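Local coordinates for putative Acetyltransferase from the GNAT family (Novosphingobium aromaticivorans DSM 12444, PDB 3EC4), which probably transfers an acyl group, perhaps acetyl, to an acceptor molecule, at residues H6-P11 with V192-S197. Sequence-based numbering, arbitrary orientation.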
loop_
_atom_site.group_PDB
_atom_site.type_symbol
_atom_site.label_atom_id
_atom_site.label_comp_id
_atom_site.label_asym_id
_atom_site.label_seq_id
_atom_site.Cartn_x
_atom_site.Cartn_y
_atom_site.Cartn_z
ATOM N N HIS A 6 -8.046 4.970 16.202
ATOM C CA HIS A 6 -6.774 5.345 15.590
ATOM C C HIS A 6 -6.944 5.580 14.078
ATOM O O HIS A 6 -7.760 4.906 13.438
ATOM C CB HIS A 6 -5.818 4.190 15.839
ATOM C CG HIS A 6 -4.379 4.552 15.729
ATOM N ND1 HIS A 6 -3.766 4.808 14.525
ATOM C CD2 HIS A 6 -3.420 4.667 16.672
ATOM C CE1 HIS A 6 -2.496 5.081 14.730
ATOM N NE2 HIS A 6 -2.258 5.000 16.026
ATOM N N PRO A 7 -6.216 6.565 13.496
ATOM C CA PRO A 7 -6.230 6.732 12.043
ATOM C C PRO A 7 -5.929 5.470 11.261
ATOM O O PRO A 7 -6.487 5.282 10.177
ATOM C CB PRO A 7 -5.122 7.774 11.789
ATOM C CG PRO A 7 -5.087 8.562 13.024
ATOM C CD PRO A 7 -5.363 7.579 14.137
ATOM N N LEU A 8 -5.073 4.605 11.809
ATOM C CA LEU A 8 -4.708 3.369 11.107
ATOM C C LEU A 8 -5.790 2.278 11.179
ATOM O O LEU A 8 -5.671 1.242 10.526
ATOM C CB LEU A 8 -3.392 2.840 11.631
ATOM C CG LEU A 8 -2.117 3.660 11.459
ATOM C CD1 LEU A 8 -0.989 2.765 11.983
ATOM C CD2 LEU A 8 -1.930 3.985 9.965
ATOM N N ASP A 9 -6.830 2.477 11.967
ATOM C CA ASP A 9 -7.940 1.503 11.976
ATOM C C ASP A 9 -8.734 1.508 10.676
ATOM O O ASP A 9 -9.427 0.552 10.352
ATOM C CB ASP A 9 -8.878 1.758 13.140
ATOM C CG ASP A 9 -8.252 1.471 14.468
ATOM O OD1 ASP A 9 -7.212 0.786 14.559
ATOM O OD2 ASP A 9 -8.787 2.004 15.443
ATOM N N ARG A 10 -8.731 2.625 9.976
ATOM C CA ARG A 10 -9.414 2.714 8.704
ATOM C C ARG A 10 -8.551 3.480 7.728
ATOM O O ARG A 10 -8.779 4.673 7.495
ATOM C CB ARG A 10 -10.776 3.384 8.873
ATOM C CG ARG A 10 -11.757 2.684 9.829
ATOM C CD ARG A 10 -13.196 3.172 9.571
ATOM N NE ARG A 10 -13.600 2.691 8.270
ATOM C CZ ARG A 10 -14.536 3.221 7.485
ATOM N NH1 ARG A 10 -15.251 4.277 7.850
ATOM N NH2 ARG A 10 -14.748 2.655 6.307
ATOM N N PRO A 11 -7.469 2.844 7.238
ATOM C CA PRO A 11 -6.428 3.613 6.525
ATOM C C PRO A 11 -6.893 4.150 5.174
ATOM O O PRO A 11 -6.508 5.245 4.790
ATOM C CB PRO A 11 -5.238 2.631 6.428
ATOM C CG PRO A 11 -5.789 1.298 6.734
ATOM C CD PRO A 11 -7.119 1.434 7.405
ATOM N N VAL A 192 5.686 8.726 10.960
ATOM C CA VAL A 192 5.797 7.386 11.431
ATOM C C VAL A 192 5.407 6.396 10.289
ATOM O O VAL A 192 4.266 6.447 9.731
ATOM C CB VAL A 192 4.871 7.158 12.674
ATOM C CG1 VAL A 192 4.874 5.665 13.076
ATOM C CG2 VAL A 192 5.185 8.104 13.879
ATOM N N PRO A 193 6.350 5.512 9.901
ATOM C CA PRO A 193 6.060 4.464 8.941
ATOM C C PRO A 193 5.127 3.430 9.495
ATOM O O PRO A 193 5.202 3.099 10.675
ATOM C CB PRO A 193 7.441 3.818 8.662
ATOM C CG PRO A 193 8.450 4.825 9.145
ATOM C CD PRO A 193 7.788 5.518 10.277
ATOM N N TYR A 194 4.263 2.926 8.631
ATOM C CA TYR A 194 3.472 1.717 8.892
ATOM C C TYR A 194 3.353 0.903 7.612
ATOM O O TYR A 194 3.614 1.398 6.514
ATOM C CB TYR A 194 2.094 2.098 9.446
ATOM C CG TYR A 194 1.102 2.497 8.400
ATOM C CD1 TYR A 194 1.101 3.777 7.875
ATOM C CD2 TYR A 194 0.127 1.614 7.989
ATOM C CE1 TYR A 194 0.175 4.134 6.888
ATOM C CE2 TYR A 194 -0.787 1.956 7.052
ATOM C CZ TYR A 194 -0.754 3.233 6.496
ATOM O OH TYR A 194 -1.689 3.580 5.545
ATOM N N LEU A 195 2.930 -0.349 7.736
ATOM C CA LEU A 195 2.725 -1.197 6.588
ATOM C C LEU A 195 1.792 -2.302 6.955
ATOM O O LEU A 195 1.480 -2.504 8.110
ATOM C CB LEU A 195 4.048 -1.760 6.065
ATOM C CG LEU A 195 4.904 -2.594 7.049
ATOM C CD1 LEU A 195 4.366 -4.017 7.192
ATOM C CD2 LEU A 195 6.399 -2.605 6.648
ATOM N N HIS A 196 1.308 -2.985 5.943
ATOM C CA HIS A 196 0.572 -4.225 6.122
ATOM C C HIS A 196 1.358 -5.362 5.517
ATOM O O HIS A 196 1.940 -5.208 4.427
ATOM C CB HIS A 196 -0.809 -4.182 5.434
ATOM C CG HIS A 196 -1.741 -3.152 6.003
ATOM N ND1 HIS A 196 -1.924 -1.917 5.425
ATOM C CD2 HIS A 196 -2.514 -3.159 7.121
ATOM C CE1 HIS A 196 -2.776 -1.211 6.152
ATOM N NE2 HIS A 196 -3.159 -1.950 7.177
ATOM N N SER A 197 1.368 -6.504 6.195
ATOM C CA SER A 197 1.809 -7.763 5.606
ATOM C C SER A 197 0.610 -8.676 5.533
ATOM O O SER A 197 -0.230 -8.574 6.380
ATOM C CB SER A 197 2.826 -8.419 6.519
ATOM O OG SER A 197 3.366 -9.623 5.971
#
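Leu8 and Tyr194 meet in a buried contact, made by van der Waals and CH-pi packing, that sets the N-terminal 3-10 turn, just before helix 11-17, against one face of the mixed sheet of this GNAT fold. Strand 192-198 runs in that sheet between strand 157-165, parallel to it, and strand 76-88, antiparallel. No hydrogen bond joins the two segments; a CH-pi interaction is the centre of the contact, with Pro11 packing beside it. The CD2 methyl of Leu8 stands over the middle of the Tyr194 ring, 3.5 Å from its centroid and only 1° off the ring normal, while CD1 lies 4.0 Å from CB of Tyr194. A branched leucine suits this place because one methyl can cover the ring as the other lies beside its stem; a tyrosine offers that methyl a broad flat face and reaches Pro11 with its hydroxyl. Tyr194 sets its CG between the backbone N and the carbonyl carbon (chi1 81°), which turns one ring face to Leu8 CD2. With an alanine here the ring and hydroxyl are gone, and Leu8 CD2 and Pro11 CB would probably face a gap.

The turn that presents Leu8 is held by its own polar groups: Leu8 N gives a nearly straight hydrogen bond (169°) to His6 ND1, in the imidazole plane, and Asp9 OD2 accepts from His6 N from above the carboxylate plane. Asp9 OD1 forms salt bridges with Arg216 and Arg217, tying the turn to strand 214-226. Pro11 opens helix 11-17, where its missing N-H costs no helical bond. Gln86 NE2, of strand 76-88, hydrogen-bonds both His196 NE2 and Leu8 O, bridging the segments. Histidine thus keeps a carbon edge for Pro11: CB of Pro11 lies 3.8 Å from Tyr194 OH, and its CG 4.0 Å from His196 CE1.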